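Local coordinates for transketolase (Campylobacter jejuni, PDB 3L84), which belongs to the transketolase family of thiamine diphosphate-binding enzymes, built as a dimer of three-domain subunits, at residues K578-G583 with F595-Y600; G534-L539 with V584-S589; N555-P560 with E574-G579; N515-L520 with E563-Q568; A526-L531 with Q550-N555. All coordinates share one frame; numbering follows the deposited sequence.

Contact 1 (K578-G583 with F595-Y600); sequences KGEVIG and FCHKVY
Val581 O takes two backbone donors from the facing chain, Lys598 N at 3.1 Å and His597 N at 2.8 Å. Further on, Gly583 N reaches Lys598 O, and Tyr600 N meets Gly583 O at 2.7 Å. Cys596 SG lies 3.5 Å from Gly583 CA, a fit that leaves no space for a side chain at Gly583. Val581 CG1, anti to its backbone N (chi1 -178°), packs on Cys596 SG, while CB and CG2 of the same valine lie against His597 CD2. Glu580 and Lys598 both run extended beyond CG on the exposed flank; Glu580 OE2 stays 4.0 Å from Lys598 NZ, too far for a salt bridge, and a water joins these two atoms. Outside the pair, Tyr600 OH is bonded to Gly619 O and its ring meets Phe628 edge-to-face, while Ile582 touches Phe628 and Ile629 of helix 622-629. On its other side strand 580-584 bonds to strand 528-532. Strand 598-600 thus closes one edge of the mixed five-stranded sheet of the transketolase C-terminal domain as a parallel neighbour of 580-584.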
# COMPACT_ATOMS: atom_id res chain seq x y z
N LYS A 578 -33.43 -17.10 4.78
CA LYS A 578 -34.87 -17.21 4.60
C LYS A 578 -35.52 -15.85 4.34
O LYS A 578 -35.11 -14.84 4.90
CB LYS A 578 -35.49 -17.79 5.86
CG LYS A 578 -35.10 -19.23 6.14
CD LYS A 578 -35.55 -20.16 5.07
CE LYS A 578 -35.36 -21.62 5.50
NZ LYS A 578 -35.71 -22.47 4.38
N GLY A 579 -36.54 -15.84 3.50
CA GLY A 579 -37.30 -14.62 3.26
C GLY A 579 -36.46 -13.57 2.59
O GLY A 579 -35.60 -13.88 1.76
N GLU A 580 -36.71 -12.31 2.94
CA GLU A 580 -35.92 -11.21 2.41
C GLU A 580 -34.71 -11.04 3.32
O GLU A 580 -34.83 -10.90 4.55
CB GLU A 580 -36.77 -9.96 2.37
CG GLU A 580 -36.14 -8.80 1.63
CD GLU A 580 -37.18 -7.75 1.26
OE1 GLU A 580 -37.44 -7.53 0.05
OE2 GLU A 580 -37.82 -7.19 2.19
N VAL A 581 -33.52 -11.11 2.73
CA VAL A 581 -32.24 -11.14 3.47
C VAL A 581 -31.62 -9.77 3.41
O VAL A 581 -31.40 -9.23 2.32
CB VAL A 581 -31.30 -12.17 2.86
CG1 VAL A 581 -29.99 -12.24 3.66
CG2 VAL A 581 -31.97 -13.59 2.78
N ILE A 582 -31.35 -9.21 4.59
CA ILE A 582 -30.76 -7.89 4.74
C ILE A 582 -29.40 -8.05 5.41
O ILE A 582 -29.31 -8.54 6.54
CB ILE A 582 -31.63 -6.93 5.54
CG1 ILE A 582 -33.05 -6.81 4.93
CG2 ILE A 582 -30.96 -5.55 5.64
CD1 ILE A 582 -34.08 -7.71 5.54
N GLY A 583 -28.36 -7.64 4.70
CA GLY A 583 -26.99 -7.63 5.23
C GLY A 583 -26.70 -6.31 5.92
O GLY A 583 -27.11 -5.25 5.41
N PHE A 595 -25.26 -12.82 -1.04
CA PHE A 595 -26.13 -13.55 -0.12
C PHE A 595 -27.37 -12.80 0.28
O PHE A 595 -28.31 -13.43 0.76
CB PHE A 595 -25.36 -13.95 1.14
CG PHE A 595 -24.19 -14.80 0.87
CD1 PHE A 595 -24.38 -16.07 0.38
CD2 PHE A 595 -22.90 -14.36 1.14
CE1 PHE A 595 -23.29 -16.88 0.10
CE2 PHE A 595 -21.81 -15.19 0.87
CZ PHE A 595 -22.04 -16.44 0.35
N CYS A 596 -27.42 -11.49 0.06
CA CYS A 596 -28.46 -10.61 0.59
C CYS A 596 -29.24 -9.93 -0.51
O CYS A 596 -28.71 -9.60 -1.57
CB CYS A 596 -27.84 -9.53 1.46
SG CYS A 596 -26.87 -10.17 2.85
N HIS A 597 -30.53 -9.70 -0.27
CA HIS A 597 -31.36 -8.91 -1.17
C HIS A 597 -31.08 -7.43 -1.01
O HIS A 597 -31.15 -6.68 -2.00
CB HIS A 597 -32.84 -9.16 -0.91
CG HIS A 597 -33.23 -10.58 -1.09
ND1 HIS A 597 -33.54 -11.14 -2.30
CD2 HIS A 597 -33.36 -11.56 -0.17
CE1 HIS A 597 -33.85 -12.42 -2.12
NE2 HIS A 597 -33.76 -12.70 -0.84
N LYS A 598 -30.84 -7.02 0.22
CA LYS A 598 -30.59 -5.63 0.54
C LYS A 598 -29.35 -5.55 1.41
O LYS A 598 -29.10 -6.46 2.19
CB LYS A 598 -31.76 -5.00 1.31
CG LYS A 598 -33.09 -4.96 0.56
CD LYS A 598 -34.16 -4.27 1.39
CE LYS A 598 -35.43 -4.23 0.63
NZ LYS A 598 -36.46 -3.49 1.47
N VAL A 599 -28.60 -4.45 1.32
CA VAL A 599 -27.43 -4.23 2.13
C VAL A 599 -27.52 -2.86 2.79
O VAL A 599 -27.73 -1.87 2.10
CB VAL A 599 -26.15 -4.35 1.29
CG1 VAL A 599 -24.90 -3.98 2.09
CG2 VAL A 599 -26.03 -5.74 0.69
N TYR A 600 -27.37 -2.85 4.11
CA TYR A 600 -27.41 -1.70 4.97
C TYR A 600 -26.01 -1.47 5.49
O TYR A 600 -25.58 -2.07 6.46
CB TYR A 600 -28.38 -1.95 6.12
CG TYR A 600 -28.82 -0.74 6.91
CD1 TYR A 600 -29.86 0.05 6.48
CD2 TYR A 600 -28.21 -0.40 8.10
CE1 TYR A 600 -30.29 1.12 7.20
CE2 TYR A 600 -28.64 0.68 8.83
CZ TYR A 600 -29.69 1.43 8.37
OH TYR A 600 -30.18 2.53 9.06
O HOH W 1 -36.73 -5.31 3.57
O HOH W 2 -38.49 -4.30 -0.36

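Contact 2 (G534-L539 with V584-S589)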
# COMPACT_ATOMS: atom_id res chain seq x y z
N GLY A 534 -19.34 -9.06 13.13
CA GLY A 534 -18.69 -8.21 14.09
C GLY A 534 -19.63 -7.37 14.91
O GLY A 534 -20.64 -7.87 15.43
N SER A 535 -19.30 -6.10 15.02
CA SER A 535 -20.02 -5.14 15.83
C SER A 535 -21.47 -4.93 15.43
O SER A 535 -22.20 -4.32 16.21
CB SER A 535 -19.30 -3.80 15.87
OG SER A 535 -19.05 -3.34 14.54
N GLU A 536 -21.90 -5.39 14.26
CA GLU A 536 -23.31 -5.19 13.86
C GLU A 536 -24.25 -6.32 14.21
O GLU A 536 -25.45 -6.22 14.00
CB GLU A 536 -23.37 -4.86 12.35
CG GLU A 536 -22.97 -3.43 12.07
CD GLU A 536 -21.52 -3.15 12.40
OE1 GLU A 536 -20.65 -3.66 11.64
OE2 GLU A 536 -21.23 -2.44 13.39
N VAL A 537 -23.73 -7.41 14.77
CA VAL A 537 -24.60 -8.56 15.07
C VAL A 537 -25.62 -8.22 16.15
O VAL A 537 -26.79 -8.55 16.05
CB VAL A 537 -23.75 -9.82 15.44
CG1 VAL A 537 -24.67 -10.98 15.93
CG2 VAL A 537 -22.95 -10.29 14.25
N TRP A 538 -25.19 -7.54 17.19
CA TRP A 538 -26.08 -7.20 18.27
C TRP A 538 -27.21 -6.29 17.78
O TRP A 538 -28.38 -6.45 18.16
CB TRP A 538 -25.27 -6.52 19.38
CG TRP A 538 -26.03 -6.41 20.61
CD1 TRP A 538 -26.52 -5.27 21.17
CD2 TRP A 538 -26.42 -7.49 21.48
NE1 TRP A 538 -27.19 -5.57 22.34
CE2 TRP A 538 -27.14 -6.92 22.55
CE3 TRP A 538 -26.23 -8.89 21.45
CZ2 TRP A 538 -27.66 -7.70 23.59
CZ3 TRP A 538 -26.73 -9.66 22.48
CH2 TRP A 538 -27.45 -9.06 23.53
N LEU A 539 -26.88 -5.33 16.91
CA LEU A 539 -27.91 -4.46 16.33
C LEU A 539 -28.98 -5.31 15.63
O LEU A 539 -30.18 -5.02 15.72
CB LEU A 539 -27.25 -3.47 15.34
CG LEU A 539 -28.21 -2.69 14.46
CD1 LEU A 539 -29.12 -1.76 15.23
CD2 LEU A 539 -27.40 -1.89 13.43
N VAL A 584 -26.07 -6.34 7.09
CA VAL A 584 -25.82 -5.17 7.88
C VAL A 584 -24.36 -5.16 8.35
O VAL A 584 -23.91 -6.04 9.09
CB VAL A 584 -26.74 -5.16 9.12
CG1 VAL A 584 -26.52 -3.89 9.92
CG2 VAL A 584 -28.24 -5.34 8.72
N GLU A 585 -23.59 -4.17 7.90
CA GLU A 585 -22.18 -4.05 8.24
C GLU A 585 -21.78 -2.58 8.20
O GLU A 585 -22.18 -1.87 7.32
CB GLU A 585 -21.28 -4.83 7.27
CG GLU A 585 -21.25 -6.32 7.47
CD GLU A 585 -20.17 -7.03 6.66
OE1 GLU A 585 -19.77 -6.58 5.54
OE2 GLU A 585 -19.77 -8.10 7.12
N ALA A 586 -20.91 -2.19 9.12
CA ALA A 586 -20.34 -0.84 9.14
C ALA A 586 -19.16 -0.80 8.17
O ALA A 586 -17.98 -0.72 8.55
CB ALA A 586 -19.91 -0.43 10.56
N ALA A 587 -19.49 -0.89 6.90
CA ALA A 587 -18.51 -1.01 5.80
C ALA A 587 -19.25 -0.77 4.52
O ALA A 587 -20.47 -0.86 4.48
CB ALA A 587 -17.87 -2.40 5.80
N HIS A 588 -18.51 -0.50 3.45
CA HIS A 588 -19.11 -0.43 2.10
C HIS A 588 -18.78 -1.75 1.50
O HIS A 588 -17.69 -1.91 0.91
CB HIS A 588 -18.46 0.67 1.28
CG HIS A 588 -19.12 0.90 -0.02
ND1 HIS A 588 -18.44 1.43 -1.08
CD2 HIS A 588 -20.41 0.77 -0.42
CE1 HIS A 588 -19.26 1.56 -2.10
NE2 HIS A 588 -20.46 1.15 -1.74
N SER A 589 -19.69 -2.69 1.71
CA SER A 589 -19.47 -4.12 1.40
C SER A 589 -20.58 -4.66 0.45
O SER A 589 -21.48 -5.45 0.77
CB SER A 589 -19.19 -4.95 2.66
OG SER A 589 -20.06 -4.59 3.73
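Glu536 and Ala586 meet at the C-terminal ends of two neighbouring parallel strands, where the chain leaves the sheet of the C-terminal domain: 534-539 leads from strand 528-532 into helix 537-549. Segment 584-589 starts on the last residue of strand 580-584 and runs on into the loop after it. One hydrogen bond joins the two segments, from Ala586 N to Glu536 OE1 at 2.9 Å. The N-H arrives from above the carboxylate, 65° out of its plane. A bend at chi2 (65°) folds the glutamate head back beside Ala586, itself the centre of an inverse gamma turn. Arg472 makes a salt bridge to the same OE1, and amide and guanidinium together would probably stabilise the negative charge. Glu585 points the other way, its OE2 bound to Ser533 and Arg463. The apolar part is small: Val584 CG1 touches Glu536 CB and Leu539 CD2, each at 4.1 Å, and Leu625 packs on both Val584 and Leu539. Val584 O is buried here without a polar partner, 3.5 Å from Glu536 CB. Glu536 OE2 accepts a short bond of 2.6 Å from Ser535 OG, on its syn side but 34° out of the carboxylate plane.

Contact 3 (N555-P560 with E574-G579); sequences NVVSMP and ERLLKG
Asn555 ND2 is gripped twice at the end of helix 570-576: it donates to Leu576 O at 3.1 Å and to a water, also at 3.1 Å, which in turn donates to Arg575 O. The bond to Leu576 O is nearly straight at the hydrogen (167°) and lies in the plane of the asparagine amide, yet it reaches the carbonyl from above, 48° out of the carbonyl plane. Two successive carbonyls of the last helical turn are thereby tied to a strand side chain. The other end of the amide is fixed too, since OD1 accepts from Ser523 N, and together these partners hold its rotation. Lys578 runs slantwise past the amide, its CG 3.4 Å from Asn555 ND2; a bend at chi2 (-63°) then carries the lysine chain off towards Glu574 O, bonded weakly by NZ. Two residues along the strand, Val557 crosses Leu576 at about a right angle, with CG2 4.0 Å from Leu576 CB and CG1 against Leu576 CD2. Val557 also touches Ala517, Leu519, Thr529 and Leu531, which places this apolar patch between helix and sheet. Arg575 makes a salt bridge with Glu522 and a cation-pi contact with Phe510. This is helix-on-sheet packing in the alpha/beta C-terminal domain: helix 570-576 is the second of two, after 562-566, in the connection from strand 554-558 to strand 580-584, which passes over strand 528-532 between them.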
# COMPACT_ATOMS: atom_id res chain seq x y z
N ASN A 555 -35.02 -14.64 11.04
CA ASN A 555 -33.73 -15.28 11.30
C ASN A 555 -32.68 -14.22 11.57
O ASN A 555 -32.76 -13.13 11.02
CB ASN A 555 -33.27 -16.14 10.11
CG ASN A 555 -33.99 -17.48 10.00
OD1 ASN A 555 -34.89 -17.82 10.80
ND2 ASN A 555 -33.55 -18.28 9.02
N VAL A 556 -31.67 -14.55 12.38
CA VAL A 556 -30.49 -13.72 12.53
C VAL A 556 -29.28 -14.62 12.31
O VAL A 556 -29.15 -15.67 12.95
CB VAL A 556 -30.39 -13.05 13.90
CG1 VAL A 556 -29.11 -12.22 13.99
CG2 VAL A 556 -31.63 -12.15 14.17
N VAL A 557 -28.44 -14.19 11.39
CA VAL A 557 -27.24 -14.87 11.00
C VAL A 557 -26.03 -14.05 11.37
O VAL A 557 -25.95 -12.86 11.04
CB VAL A 557 -27.24 -15.09 9.46
CG1 VAL A 557 -25.85 -15.60 8.96
CG2 VAL A 557 -28.35 -16.06 9.03
N SER A 558 -25.09 -14.69 12.07
CA SER A 558 -23.77 -14.12 12.28
C SER A 558 -22.81 -14.68 11.23
O SER A 558 -22.78 -15.90 11.01
CB SER A 558 -23.26 -14.43 13.68
OG SER A 558 -21.95 -13.84 13.86
N MSE A 559 -22.09 -13.80 10.56
CA MSE A 559 -21.17 -14.18 9.50
C MSE A 559 -19.76 -13.71 9.84
O MSE A 559 -19.25 -12.73 9.26
CB MSE A 559 -21.63 -13.60 8.16
CG MSE A 559 -20.83 -14.13 6.95
SE MSE A 559 -21.15 -13.22 5.30
CE MSE A 559 -20.42 -11.52 5.86
N PRO A 560 -19.07 -14.43 10.72
CA PRO A 560 -17.70 -14.08 11.03
C PRO A 560 -16.75 -14.25 9.87
O PRO A 560 -15.68 -13.64 9.91
CB PRO A 560 -17.38 -15.01 12.21
CG PRO A 560 -18.32 -16.14 12.07
CD PRO A 560 -19.59 -15.51 11.59
N GLU A 574 -29.32 -22.30 2.27
CA GLU A 574 -30.77 -22.13 2.16
C GLU A 574 -31.47 -22.21 3.51
O GLU A 574 -32.53 -21.58 3.70
CB GLU A 574 -31.37 -23.17 1.20
CG GLU A 574 -31.01 -22.87 -0.22
CD GLU A 574 -31.58 -23.85 -1.22
OE1 GLU A 574 -32.12 -24.90 -0.81
OE2 GLU A 574 -31.46 -23.55 -2.43
N ARG A 575 -30.93 -23.00 4.44
CA ARG A 575 -31.49 -23.00 5.77
C ARG A 575 -31.29 -21.65 6.45
O ARG A 575 -32.19 -21.15 7.12
CB ARG A 575 -30.89 -24.09 6.63
CG ARG A 575 -31.49 -24.08 8.01
CD ARG A 575 -31.52 -25.41 8.68
NE ARG A 575 -31.95 -25.22 10.06
CZ ARG A 575 -31.88 -26.17 10.98
NH1 ARG A 575 -31.42 -27.37 10.67
NH2 ARG A 575 -32.24 -25.88 12.23
N LEU A 576 -30.10 -21.06 6.29
CA LEU A 576 -29.84 -19.76 6.91
C LEU A 576 -30.65 -18.62 6.31
O LEU A 576 -31.19 -17.77 7.05
CB LEU A 576 -28.37 -19.39 6.81
CG LEU A 576 -27.47 -19.90 7.94
CD1 LEU A 576 -27.59 -21.41 8.21
CD2 LEU A 576 -26.03 -19.50 7.66
N LEU A 577 -30.70 -18.58 4.98
CA LEU A 577 -31.11 -17.39 4.25
C LEU A 577 -32.58 -17.48 3.85
O LEU A 577 -32.92 -17.83 2.70
CB LEU A 577 -30.19 -17.17 3.04
CG LEU A 577 -28.67 -17.05 3.37
CD1 LEU A 577 -27.84 -17.00 2.08
CD2 LEU A 577 -28.39 -15.86 4.28
N LYS A 578 -33.43 -17.10 4.78
CA LYS A 578 -34.87 -17.21 4.60
C LYS A 578 -35.52 -15.85 4.34
O LYS A 578 -35.11 -14.84 4.90
CB LYS A 578 -35.49 -17.79 5.86
CG LYS A 578 -35.10 -19.23 6.14
CD LYS A 578 -35.55 -20.16 5.07
CE LYS A 578 -35.36 -21.62 5.50
NZ LYS A 578 -35.71 -22.47 4.38
N GLY A 579 -36.54 -15.84 3.50
CA GLY A 579 -37.30 -14.62 3.26
C GLY A 579 -36.46 -13.57 2.59
O GLY A 579 -35.60 -13.88 1.76
O HOH W 3 -34.28 -21.31 8.86

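Contact 4 (N515-L520 with E563-Q568); sequences NGAYLL and ELFEKQ
Ala517 CB sits squarely over one face of the Phe565 ring, 3.5 Å from the centroid and only 10° off the ring normal, a clear CH-pi contact. This is the tight part of the junction between the chain entering strand 518-521 and helix 562-566. With chi1 at -169° the ring swings away from the Phe565 backbone N, and this puts its face under the alanine methyl. Next to it the Gly516 backbone comes close to the helix: its CA is 3.5 Å from Leu564 CB and 3.7 Å from Phe565 N, a spacing possible because Gly516 bears no side chain, and its positive phi suits the same residue. Asn515 O receives a CA-H...O contact from Phe565 CA at 3.4 Å. Leu576 of helix 570-576 adds to the packing round both Ala517 and Phe565, and Phe595 meets the Phe565 ring at an inclined angle. Leu564 also packs on Leu469 and Phe471 of strand 469-471, in the parallel sheet of the preceding domain.

The other flank, at Asn515 and Gln568, is polar and partly exposed. Here the two side chains cross at about a right angle. The amide of Gln568 is probably turned over in the model, and its bonding to Asn515 is left open; the Asn515 amide has a surer partner in Asp512 N, which donates to OD1. The clear contacts across these segments are a methyl on an aromatic face, close glycine packing and one CA-H...O contact, so the join depends mainly on shape and apolar fit.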
# COMPACT_ATOMS: atom_id res chain seq x y z
N ASN A 515 -18.55 -22.80 9.62
CA ASN A 515 -19.35 -22.64 8.39
C ASN A 515 -19.31 -21.26 7.80
O ASN A 515 -19.96 -21.02 6.80
CB ASN A 515 -20.81 -23.02 8.69
CG ASN A 515 -20.94 -24.42 9.25
OD1 ASN A 515 -21.15 -24.62 10.46
ND2 ASN A 515 -20.78 -25.40 8.38
N GLY A 516 -18.59 -20.32 8.44
CA GLY A 516 -18.50 -18.93 7.99
C GLY A 516 -19.65 -18.05 8.42
O GLY A 516 -19.45 -16.92 8.84
N ALA A 517 -20.85 -18.56 8.25
CA ALA A 517 -22.06 -17.92 8.78
C ALA A 517 -22.87 -18.98 9.47
O ALA A 517 -22.81 -20.16 9.06
CB ALA A 517 -22.88 -17.27 7.66
N TYR A 518 -23.63 -18.61 10.50
CA TYR A 518 -24.47 -19.58 11.22
C TYR A 518 -25.66 -18.84 11.82
O TYR A 518 -25.67 -17.60 11.89
CB TYR A 518 -23.64 -20.30 12.31
CG TYR A 518 -23.14 -19.43 13.41
CD1 TYR A 518 -23.83 -19.34 14.60
CD2 TYR A 518 -21.97 -18.70 13.30
CE1 TYR A 518 -23.40 -18.52 15.64
CE2 TYR A 518 -21.54 -17.90 14.32
CZ TYR A 518 -22.23 -17.83 15.50
OH TYR A 518 -21.83 -17.05 16.56
N LEU A 519 -26.66 -19.61 12.25
CA LEU A 519 -27.86 -19.01 12.83
C LEU A 519 -27.73 -18.75 14.33
O LEU A 519 -27.38 -19.66 15.08
CB LEU A 519 -29.09 -19.91 12.58
CG LEU A 519 -29.69 -19.88 11.19
CD1 LEU A 519 -30.64 -21.03 11.00
CD2 LEU A 519 -30.42 -18.54 10.96
N LEU A 520 -28.02 -17.52 14.75
CA LEU A 520 -28.17 -17.13 16.17
C LEU A 520 -29.64 -17.17 16.58
O LEU A 520 -29.95 -17.28 17.76
CB LEU A 520 -27.66 -15.70 16.43
CG LEU A 520 -26.18 -15.57 16.37
CD1 LEU A 520 -25.80 -14.11 16.41
CD2 LEU A 520 -25.53 -16.32 17.54
N GLU A 563 -15.66 -15.76 3.37
CA GLU A 563 -15.01 -16.74 2.50
C GLU A 563 -15.40 -18.17 2.87
O GLU A 563 -15.60 -19.01 1.99
CB GLU A 563 -13.50 -16.59 2.55
CG GLU A 563 -13.04 -15.24 2.06
CD GLU A 563 -12.80 -14.17 3.14
OE1 GLU A 563 -13.37 -14.26 4.26
OE2 GLU A 563 -11.94 -13.30 2.89
N LEU A 564 -15.52 -18.46 4.16
CA LEU A 564 -15.96 -19.78 4.56
C LEU A 564 -17.40 -20.00 4.22
O LEU A 564 -17.78 -21.11 3.82
CB LEU A 564 -15.74 -20.05 6.06
CG LEU A 564 -14.31 -20.19 6.51
CD1 LEU A 564 -14.25 -20.32 8.04
CD2 LEU A 564 -13.64 -21.35 5.82
N PHE A 565 -18.23 -18.98 4.34
CA PHE A 565 -19.64 -19.12 3.98
C PHE A 565 -19.82 -19.48 2.50
O PHE A 565 -20.69 -20.27 2.13
CB PHE A 565 -20.45 -17.87 4.39
CG PHE A 565 -21.93 -18.03 4.30
CD1 PHE A 565 -22.56 -19.21 4.66
CD2 PHE A 565 -22.70 -16.94 3.95
CE1 PHE A 565 -23.93 -19.32 4.59
CE2 PHE A 565 -24.08 -17.04 3.91
CZ PHE A 565 -24.71 -18.23 4.22
N GLU A 566 -18.99 -18.88 1.65
CA GLU A 566 -19.00 -19.15 0.22
C GLU A 566 -18.75 -20.63 -0.10
O GLU A 566 -19.12 -21.08 -1.18
CB GLU A 566 -17.95 -18.30 -0.52
CG GLU A 566 -18.21 -16.83 -0.53
CD GLU A 566 -17.17 -16.07 -1.32
OE1 GLU A 566 -16.05 -15.81 -0.79
OE2 GLU A 566 -17.45 -15.73 -2.49
N LYS A 567 -18.08 -21.36 0.80
CA LYS A 567 -17.75 -22.78 0.57
C LYS A 567 -18.86 -23.72 1.02
O LYS A 567 -18.75 -24.93 0.78
CB LYS A 567 -16.49 -23.18 1.32
CG LYS A 567 -15.27 -22.40 0.96
CD LYS A 567 -13.99 -22.87 1.68
CE LYS A 567 -13.52 -24.26 1.20
NZ LYS A 567 -13.35 -24.42 -0.31
N GLN A 568 -19.91 -23.23 1.66
CA GLN A 568 -20.92 -24.13 2.22
C GLN A 568 -21.85 -24.65 1.15
O GLN A 568 -21.97 -24.03 0.09
CB GLN A 568 -21.73 -23.40 3.31
CG GLN A 568 -20.88 -22.85 4.45
CD GLN A 568 -19.92 -23.85 5.00
OE1 GLN A 568 -18.68 -23.65 4.95
NE2 GLN A 568 -20.46 -24.94 5.51

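Contact 5 (A526-L531 with Q550-N555); sequences AKFTLL and QGFACN
Phe528 and Phe552 lie side by side and point the same way, their ring planes inclined at 48° and their centroids 5.8 Å apart, neither stacked nor perpendicular. CE2 of Phe528 comes within 3.7 Å of Phe552 CD1. Cys554 SG sits at the edge of the Phe528 ring, and Lys527 CB lies over one of its faces, offset toward the rim. SG also touches Leu530 CD1 at 4.0 Å, so the side chains of Phe528, Leu530 and Cys554 form one apolar patch, which Ile629 of helix 622-629 and Ala544 of helix 537-549 help to cover. On the opposite face of the sheet Thr529 crosses Asn555 obliquely, OG1 packing 3.4 Å from Asn555 CB; the hydroxyl itself is bonded to Lys578 O. The backbones pair in parallel: Asn555 N to Phe528 O and Leu530 N to Asn555 O, both 2.9 Å, while Lys527 N bonds to Ala553 O at 2.8 Å ahead of the regular strand. Before the second strand the chain leaves helix 537-549 through a Schellman motif, with Gly551 at positive phi. Strand 528-532, helix 537-549 and strand 554-558 together make a beta-alpha-beta unit of the C-terminal domain.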
# COMPACT_ATOMS: atom_id res chain seq x y z
N ALA A 526 -39.80 -17.61 8.50
CA ALA A 526 -39.17 -16.31 8.61
C ALA A 526 -39.47 -15.48 7.39
O ALA A 526 -39.35 -15.95 6.27
CB ALA A 526 -37.65 -16.47 8.79
N LYS A 527 -39.86 -14.23 7.64
CA LYS A 527 -40.10 -13.26 6.62
C LYS A 527 -38.83 -12.49 6.28
O LYS A 527 -38.70 -12.00 5.15
CB LYS A 527 -41.16 -12.26 7.11
CG LYS A 527 -42.52 -12.88 7.45
CD LYS A 527 -43.16 -13.53 6.23
CE LYS A 527 -44.60 -13.95 6.48
NZ LYS A 527 -45.31 -14.23 5.19
N PHE A 528 -37.94 -12.35 7.26
CA PHE A 528 -36.69 -11.60 7.08
C PHE A 528 -35.55 -12.39 7.68
O PHE A 528 -35.76 -13.07 8.68
CB PHE A 528 -36.71 -10.26 7.81
CG PHE A 528 -37.78 -9.34 7.35
CD1 PHE A 528 -37.76 -8.81 6.08
CD2 PHE A 528 -38.81 -8.99 8.21
CE1 PHE A 528 -38.76 -7.96 5.66
CE2 PHE A 528 -39.82 -8.14 7.79
CZ PHE A 528 -39.78 -7.63 6.51
N THR A 529 -34.36 -12.27 7.09
CA THR A 529 -33.13 -12.74 7.69
C THR A 529 -32.20 -11.56 7.80
O THR A 529 -31.97 -10.89 6.79
CB THR A 529 -32.47 -13.90 6.90
OG1 THR A 529 -33.37 -15.02 6.88
CG2 THR A 529 -31.15 -14.33 7.53
N LEU A 530 -31.70 -11.28 9.01
CA LEU A 530 -30.73 -10.20 9.22
C LEU A 530 -29.38 -10.85 9.36
O LEU A 530 -29.21 -11.72 10.24
CB LEU A 530 -31.09 -9.41 10.48
CG LEU A 530 -32.41 -8.59 10.43
CD1 LEU A 530 -33.69 -9.40 10.49
CD2 LEU A 530 -32.38 -7.61 11.59
N LEU A 531 -28.47 -10.51 8.49
CA LEU A 531 -27.13 -11.09 8.40
C LEU A 531 -26.12 -10.00 8.74
O LEU A 531 -26.18 -8.92 8.13
CB LEU A 531 -26.90 -11.62 6.97
CG LEU A 531 -25.56 -12.27 6.70
CD1 LEU A 531 -25.67 -13.37 5.66
CD2 LEU A 531 -24.55 -11.23 6.30
N GLN A 550 -43.36 -6.66 16.59
CA GLN A 550 -44.27 -6.10 15.58
C GLN A 550 -44.95 -7.14 14.67
O GLN A 550 -45.71 -6.77 13.79
CB GLN A 550 -43.57 -5.01 14.74
CG GLN A 550 -43.09 -3.82 15.59
CD GLN A 550 -42.38 -2.69 14.80
OE1 GLN A 550 -42.75 -2.38 13.68
NE2 GLN A 550 -41.40 -2.05 15.44
N GLY A 551 -44.71 -8.44 14.89
CA GLY A 551 -45.36 -9.52 14.13
C GLY A 551 -44.66 -10.04 12.89
O GLY A 551 -45.29 -10.63 12.02
N PHE A 552 -43.35 -9.85 12.81
CA PHE A 552 -42.55 -10.40 11.71
C PHE A 552 -41.53 -11.42 12.19
O PHE A 552 -40.61 -11.07 12.92
CB PHE A 552 -41.81 -9.29 10.97
CG PHE A 552 -42.72 -8.19 10.45
CD1 PHE A 552 -43.27 -8.27 9.19
CD2 PHE A 552 -42.99 -7.08 11.24
CE1 PHE A 552 -44.11 -7.25 8.71
CE2 PHE A 552 -43.84 -6.06 10.77
CZ PHE A 552 -44.39 -6.16 9.51
N ALA A 553 -41.67 -12.66 11.72
CA ALA A 553 -40.72 -13.73 12.06
C ALA A 553 -39.37 -13.47 11.40
O ALA A 553 -39.33 -13.17 10.21
CB ALA A 553 -41.28 -15.09 11.62
N CYS A 554 -38.29 -13.62 12.16
CA CYS A 554 -36.94 -13.33 11.68
C CYS A 554 -35.91 -14.41 12.00
O CYS A 554 -35.97 -15.05 13.06
CB CYS A 554 -36.41 -12.08 12.33
SG CYS A 554 -37.25 -10.60 11.94
N ASN A 555 -35.02 -14.64 11.04
CA ASN A 555 -33.73 -15.28 11.30
C ASN A 555 -32.68 -14.22 11.57
O ASN A 555 -32.76 -13.13 11.02
CB ASN A 555 -33.27 -16.14 10.11
CG ASN A 555 -33.99 -17.48 10.00
OD1 ASN A 555 -34.89 -17.82 10.80
ND2 ASN A 555 -33.55 -18.28 9.02

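All five contacts lie in the C-terminal domain, their centres about 9 to 19 Å apart, round its mixed sheet, ordered 518-521, 554-558, 528-532, 580-584, 598-600. Contact 5 joins the second and third strands, contact 1 the last two. Contact 2 lies where strands 528-532 and 580-584 end, about 13 Å from contact 1 between centres. Contacts 3 and 4, centres about 9 Å apart, bring helices 570-576 and 562-566 to the side where strands 554-558 and 518-521 lie. Along the chain contact 5 is nested inside contact 4, and contact 3 inside contact 2, whereas contacts 2 and 4 cross, interleaving distant strands into one compact domain. Asn555 is shared by contacts 3 and 5, Lys578 and Gly579 by contacts 1 and 3.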